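Local coordinates for protein phosphinothricin N-acetyltransferase (Brucella ovis, PDB 5DWM) that probably transfers the acetyl group of acetyl-CoA to an acceptor molecule, possibly the amino group of phosphinothricin, at residues Y79-W88 and T179-S187. Numbering follows the deposited sequence.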
ATOM      1  N   TYR A  79      -6.227  -6.320  -4.703  1.00 15.76           N
ATOM      2  CA  TYR A  79      -5.156  -6.565  -3.747  1.00 15.86           C
ATOM      3  C   TYR A  79      -4.670  -5.260  -3.131  1.00 16.02           C
ATOM      4  O   TYR A  79      -4.622  -4.220  -3.798  1.00 18.52           O
ATOM      5  CB  TYR A  79      -3.976  -7.291  -4.401  1.00 15.76           C
ATOM      6  CG  TYR A  79      -4.272  -8.727  -4.744  1.00 16.44           C
ATOM      7  CD1 TYR A  79      -4.581  -9.649  -3.747  1.00 16.25           C
ATOM      8  CD2 TYR A  79      -4.241  -9.164  -6.062  1.00 16.83           C
ATOM      9  CE1 TYR A  79      -4.865 -10.966  -4.063  1.00 17.51           C
ATOM     10  CE2 TYR A  79      -4.524 -10.470  -6.388  1.00 17.81           C
ATOM     11  CZ  TYR A  79      -4.833 -11.368  -5.388  1.00 17.92           C
ATOM     12  OH  TYR A  79      -5.106 -12.668  -5.721  1.00 20.16           O
ATOM     13  N   PHE A  80      -4.313  -5.323  -1.846  1.00 15.22           N
ATOM     14  CA  PHE A  80      -3.517  -4.256  -1.241  1.00 15.29           C
ATOM     15  C   PHE A  80      -2.126  -4.220  -1.861  1.00 14.62           C
ATOM     16  O   PHE A  80      -1.686  -3.184  -2.380  1.00 16.21           O
ATOM     17  CB  PHE A  80      -3.438  -4.463   0.277  1.00 15.69           C
ATOM     18  CG  PHE A  80      -2.415  -3.602   0.958  1.00 17.24           C
ATOM     19  CD1 PHE A  80      -2.577  -2.234   1.035  1.00 18.90           C
ATOM     20  CD2 PHE A  80      -1.274  -4.171   1.518  1.00 17.93           C
ATOM     21  CE1 PHE A  80      -1.615  -1.438   1.663  1.00 21.24           C
ATOM     22  CE2 PHE A  80      -0.313  -3.392   2.142  1.00 20.20           C
ATOM     23  CZ  PHE A  80      -0.483  -2.022   2.215  1.00 21.92           C
ATOM     24  N   ARG A  81      -1.432  -5.357  -1.822  1.00 15.01           N
ATOM     25  CA  ARG A  81      -0.166  -5.586  -2.501  1.00 14.63           C
ATOM     26  C   ARG A  81      -0.174  -7.012  -3.044  1.00 15.53           C
ATOM     27  O   ARG A  81      -0.924  -7.868  -2.568  1.00 16.81           O
ATOM     28  CB  ARG A  81       1.008  -5.345  -1.546  1.00 16.13           C
ATOM     29  CG  ARG A  81       1.150  -3.871  -1.240  1.00 17.88           C
ATOM     30  CD  ARG A  81       2.373  -3.512  -0.437  1.00 19.44           C
ATOM     31  NE  ARG A  81       2.562  -2.069  -0.507  1.00 20.37           N
ATOM     32  CZ  ARG A  81       3.609  -1.418  -0.016  1.00 19.48           C
ATOM     33  NH1 ARG A  81       4.568  -2.086   0.607  1.00 20.09           N
ATOM     34  NH2 ARG A  81       3.687  -0.099  -0.143  1.00 23.22           N
ATOM     35  N   VAL A  82       0.664  -7.271  -4.053  1.00 17.65           N
ATOM     36  CA  VAL A  82       0.506  -8.479  -4.866  1.00 19.82           C
ATOM     37  C   VAL A  82       1.432  -9.635  -4.493  1.00 19.65           C
ATOM     38  O   VAL A  82       1.253 -10.744  -5.021  1.00 23.70           O
ATOM     39  CB  VAL A  82       0.593  -8.183  -6.377  1.00 21.60           C
ATOM     40  CG1 VAL A  82      -0.495  -7.174  -6.788  1.00 22.45           C
ATOM     41  CG2 VAL A  82       1.986  -7.690  -6.728  1.00 24.03           C
ATOM     42  N   ARG A  83       2.399  -9.437  -3.607  1.00 17.28           N
ATOM     43  CA  ARG A  83       3.319 -10.519  -3.274  0.58 17.61           C
ATOM     44  C   ARG A  83       2.559 -11.670  -2.602  1.00 16.68           C
ATOM     45  O   ARG A  83       1.555 -11.446  -1.921  1.00 18.55           O
ATOM     46  CB  ARG A  83       4.448 -10.022  -2.367  0.58 19.44           C
ATOM     47  CG  ARG A  83       5.319  -8.906  -2.966  0.58 20.99           C
ATOM     48  CD  ARG A  83       5.801  -9.222  -4.384  0.58 21.83           C
ATOM     49  NE  ARG A  83       6.723  -8.198  -4.878  0.58 22.10           N
ATOM     50  CZ  ARG A  83       7.104  -8.069  -6.148  0.58 23.15           C
ATOM     51  NH1 ARG A  83       6.647  -8.900  -7.072  0.58 23.25           N
ATOM     52  NH2 ARG A  83       7.940  -7.102  -6.494  0.58 22.62           N
ATOM     53  N   PRO A  84       3.028 -12.915  -2.776  1.00 16.39           N
ATOM     54  CA  PRO A  84       2.197 -14.082  -2.408  1.00 17.66           C
ATOM     55  C   PRO A  84       1.727 -14.163  -0.960  1.00 15.45           C
ATOM     56  O   PRO A  84       0.611 -14.641  -0.725  1.00 16.18           O
ATOM     57  CB  PRO A  84       3.069 -15.276  -2.821  1.00 20.08           C
ATOM     58  CG  PRO A  84       3.855 -14.751  -3.957  1.00 20.56           C
ATOM     59  CD  PRO A  84       4.180 -13.320  -3.603  1.00 17.30           C
ATOM     60  N   ALA A  85       2.526 -13.737   0.022  1.00 14.19           N
ATOM     61  CA  ALA A  85       2.055 -13.827   1.403  1.00 14.11           C
ATOM     62  C   ALA A  85       0.832 -12.951   1.658  1.00 12.97           C
ATOM     63  O   ALA A  85       0.097 -13.209   2.615  1.00 14.67           O
ATOM     64  CB  ALA A  85       3.176 -13.487   2.391  1.00 13.73           C
ATOM     65  N   TYR A  86       0.591 -11.935   0.820  1.00 13.20           N
ATOM     66  CA  TYR A  86      -0.550 -11.028   0.944  1.00 13.16           C
ATOM     67  C   TYR A  86      -1.838 -11.573   0.321  1.00 12.96           C
ATOM     68  O   TYR A  86      -2.846 -10.856   0.313  1.00 14.45           O
ATOM     69  CB  TYR A  86      -0.252  -9.707   0.225  1.00 14.22           C
ATOM     70  CG  TYR A  86       0.663  -8.710   0.914  1.00 14.00           C
ATOM     71  CD1 TYR A  86       0.295  -8.101   2.111  1.00 14.27           C
ATOM     72  CD2 TYR A  86       1.864  -8.314   0.325  1.00 14.70           C
ATOM     73  CE1 TYR A  86       1.109  -7.146   2.716  1.00 14.91           C
ATOM     74  CE2 TYR A  86       2.684  -7.361   0.926  1.00 15.01           C
ATOM     75  CZ  TYR A  86       2.302  -6.779   2.120  1.00 15.06           C
ATOM     76  OH  TYR A  86       3.117  -5.819   2.703  1.00 18.60           O
ATOM     77  N   ARG A  87      -1.842 -12.795  -0.222  1.00 13.47           N
ATOM     78  CA  ARG A  87      -2.955 -13.234  -1.069  1.00 13.73           C
ATOM     79  C   ARG A  87      -4.265 -13.466  -0.322  1.00 14.62           C
ATOM     80  O   ARG A  87      -5.279 -13.696  -0.985  1.00 15.93           O
ATOM     81  CB  ARG A  87      -2.580 -14.471  -1.904  1.00 16.89           C
ATOM     82  CG  ARG A  87      -1.698 -14.155  -3.106  1.00 22.46           C
ATOM     83  CD  ARG A  87      -1.359 -15.400  -3.924  1.00 29.59           C
ATOM     84  NE  ARG A  87      -2.531 -16.017  -4.548  1.00 35.82           N
ATOM     85  CZ  ARG A  87      -3.028 -15.658  -5.729  1.00 39.11           C
ATOM     86  NH1 ARG A  87      -2.464 -14.669  -6.418  1.00 40.11           N
ATOM     87  NH2 ARG A  87      -4.094 -16.280  -6.218  1.00 40.05           N
ATOM     88  N   TRP A  88      -4.277 -13.427   1.011  1.00 14.08           N
ATOM     89  CA  TRP A  88      -5.515 -13.509   1.778  1.00 14.66           C
ATOM     90  C   TRP A  88      -6.021 -12.140   2.224  1.00 14.23           C
ATOM     91  O   TRP A  88      -6.973 -12.066   3.004  1.00 14.46           O
ATOM     92  CB  TRP A  88      -5.347 -14.452   2.974  1.00 16.38           C
ATOM     93  CG  TRP A  88      -5.097 -15.893   2.588  1.00 17.50           C
ATOM     94  CD1 TRP A  88      -6.032 -16.882   2.462  1.00 18.90           C
ATOM     95  CD2 TRP A  88      -3.831 -16.500   2.290  1.00 17.91           C
ATOM     96  NE1 TRP A  88      -5.426 -18.066   2.106  1.00 20.22           N
ATOM     97  CE2 TRP A  88      -4.076 -17.856   1.988  1.00 18.84           C
ATOM     98  CE3 TRP A  88      -2.513 -16.025   2.242  1.00 18.58           C
ATOM     99  CZ2 TRP A  88      -3.053 -18.745   1.651  1.00 20.19           C
ATOM    100  CZ3 TRP A  88      -1.494 -16.912   1.902  1.00 18.98           C
ATOM    101  CH2 TRP A  88      -1.772 -18.254   1.609  1.00 19.58           C
ATOM    102  N   THR A 179      -7.162 -19.108  12.496  1.00 28.11           N
ATOM    103  CA  THR A 179      -6.990 -20.467  12.001  1.00 28.69           C
ATOM    104  C   THR A 179      -6.016 -20.442  10.832  1.00 26.72           C
ATOM    105  O   THR A 179      -5.844 -19.419  10.171  1.00 24.49           O
ATOM    106  CB  THR A 179      -8.312 -21.049  11.485  1.00 29.89           C
ATOM    107  OG1 THR A 179      -8.799 -20.233  10.407  1.00 30.21           O
ATOM    108  CG2 THR A 179      -9.348 -21.104  12.595  1.00 31.42           C
ATOM    109  N   GLU A 180      -5.391 -21.583  10.569  1.00 28.15           N
ATOM    110  CA  GLU A 180      -4.517 -21.683   9.408  1.00 27.46           C
ATOM    111  C   GLU A 180      -5.340 -21.487   8.135  1.00 27.97           C
ATOM    112  O   GLU A 180      -6.501 -21.911   8.074  1.00 28.97           O
ATOM    113  CB  GLU A 180      -3.837 -23.052   9.374  1.00 30.14           C
ATOM    114  N   PRO A 181      -4.787 -20.850   7.110  1.00 26.96           N
ATOM    115  CA  PRO A 181      -5.537 -20.671   5.866  1.00 28.94           C
ATOM    116  C   PRO A 181      -5.537 -21.942   5.035  1.00 31.40           C
ATOM    117  O   PRO A 181      -4.753 -22.870   5.254  1.00 32.77           O
ATOM    118  CB  PRO A 181      -4.755 -19.568   5.145  1.00 29.04           C
ATOM    119  CG  PRO A 181      -3.358 -19.758   5.609  1.00 28.78           C
ATOM    120  CD  PRO A 181      -3.458 -20.217   7.046  1.00 26.68           C
ATOM    121  N   GLY A 182      -6.453 -21.974   4.075  1.00 32.01           N
ATOM    122  CA  GLY A 182      -6.425 -22.969   3.034  1.00 32.18           C
ATOM    123  C   GLY A 182      -5.671 -22.440   1.833  1.00 33.33           C
ATOM    124  O   GLY A 182      -4.853 -21.520   1.947  1.00 34.46           O
ATOM    125  N   PRO A 183      -5.934 -23.007   0.655  1.00 32.70           N
ATOM    126  CA  PRO A 183      -5.309 -22.487  -0.566  1.00 31.68           C
ATOM    127  C   PRO A 183      -5.630 -21.013  -0.742  1.00 30.46           C
ATOM    128  O   PRO A 183      -6.687 -20.532  -0.331  1.00 30.46           O
ATOM    129  CB  PRO A 183      -5.953 -23.324  -1.677  1.00 32.78           C
ATOM    130  CG  PRO A 183      -6.377 -24.580  -0.996  1.00 33.12           C
ATOM    131  CD  PRO A 183      -6.791 -24.174   0.385  1.00 33.29           C
ATOM    132  N   SER A 184      -4.694 -20.291  -1.342  1.00 28.45           N
ATOM    133  CA  SER A 184      -4.886 -18.861  -1.494  1.00 27.88           C
ATOM    134  C   SER A 184      -6.100 -18.599  -2.381  1.00 25.18           C
ATOM    135  O   SER A 184      -6.373 -19.370  -3.310  1.00 26.97           O
ATOM    136  CB  SER A 184      -3.639 -18.204  -2.091  1.00 29.35           C
ATOM    137  OG  SER A 184      -3.522 -18.480  -3.475  1.00 30.97           O
ATOM    138  N   PRO A 185      -6.876 -17.554  -2.101  1.00 23.58           N
ATOM    139  CA  PRO A 185      -8.021 -17.242  -2.958  1.00 22.76           C
ATOM    140  C   PRO A 185      -7.569 -16.956  -4.382  1.00 24.58           C
ATOM    141  O   PRO A 185      -6.436 -16.530  -4.627  1.00 24.87           O
ATOM    142  CB  PRO A 185      -8.615 -15.988  -2.306  1.00 21.93           C
ATOM    143  CG  PRO A 185      -8.167 -16.050  -0.888  1.00 23.24           C
ATOM    144  CD  PRO A 185      -6.798 -16.666  -0.931  1.00 23.11           C
ATOM    145  N   LEU A 186      -8.466 -17.213  -5.328  1.00 26.46           N
ATOM    146  CA  LEU A 186      -8.270 -16.843  -6.730  1.00 30.36           C
ATOM    147  C   LEU A 186      -7.115 -17.593  -7.385  1.00 36.49           C
ATOM    148  O   LEU A 186      -6.553 -17.121  -8.378  1.00 37.07           O
ATOM    149  CB  LEU A 186      -8.111 -15.326  -6.911  1.00 29.46           C
ATOM    150  CG  LEU A 186      -9.224 -14.450  -6.333  1.00 28.42           C
ATOM    151  CD1 LEU A 186      -8.906 -12.979  -6.537  1.00 27.83           C
ATOM    152  CD2 LEU A 186     -10.564 -14.801  -6.961  1.00 28.76           C
ATOM    153  N   SER A 187      -6.744 -18.750  -6.845  1.00 41.82           N
ATOM    154  CA  SER A 187      -5.659 -19.540  -7.416  1.00 47.02           C
ATOM    155  C   SER A 187      -6.216 -20.734  -8.177  1.00 50.14           C
ATOM    156  O   SER A 187      -5.686 -21.134  -9.214  1.00 52.04           O
ATOM    157  CB  SER A 187      -4.685 -20.002  -6.324  1.00 48.80           C
ATOM    158  OG  SER A 187      -5.330 -20.813  -5.356  1.00 49.82           O
ATOM    159  OXT SER A 187      -7.218 -21.325  -7.779  1.00 50.70           O
TER
HETATM  160  O   HOH W   1      -5.672 -14.232  -3.639  1.00 20.09           O
HETATM  161  O   HOH W   2      -7.891 -19.961   2.814  1.00 38.94           O
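Tyr79 touches Leu186 where the C-terminal tail of this GNAT-fold protein folds back over the loop between strands 70-79 and 89-96. The two side chains run past each other in opposite directions, with Tyr79 OH 3.9 Å from Leu186 CD1. Phe60 and Phe122 also pack against this pair. Tyr79 OH donates to a water that in turn donates to the carbonyls of Arg87 and Pro185, so one water ties the phenol to both backbones.

A short 3-10 turn around Ala85 precedes Arg87, whose side chain reaches the tail. The Arg87 chain bends at chi3 (65°) and brings the guanidinium alongside Ser184. Its NE donates to Ser184 OG at 2.9 Å, nearly in the guanidinium plane and fairly straight (162°). NH2 makes a weak, bent bond to Pro185 O at 2.8 Å. Tyr79 OH lies over one face of the guanidinium, offset toward its rim. The tail at this point is a type II turn, Ser184 to Ser187. Ser187 OG donates a hydrogen bond to Ser184 O across the turn.

The indole of Trp88 is sandwiched by the tail. Pro181 CB sits over one face, 3.8 Å from the centroid of the five-membered ring. Over the opposite face, Pro185 CD makes a CH-pi contact with the same ring, and Ser184 CB makes one with the six-membered ring. Both prolines cross the indole at about a right angle. The backbone of Trp88 pairs with Arg123 and Gln124, and Arg123 also binds the carbonyls of Thr179 and Glu180. Gly182 lies at the indole edge, its O 3.3 Å from Trp88 CZ2. A second water accepts from Gly182 N at 2.8 Å and, weakly, from Trp88 NE1.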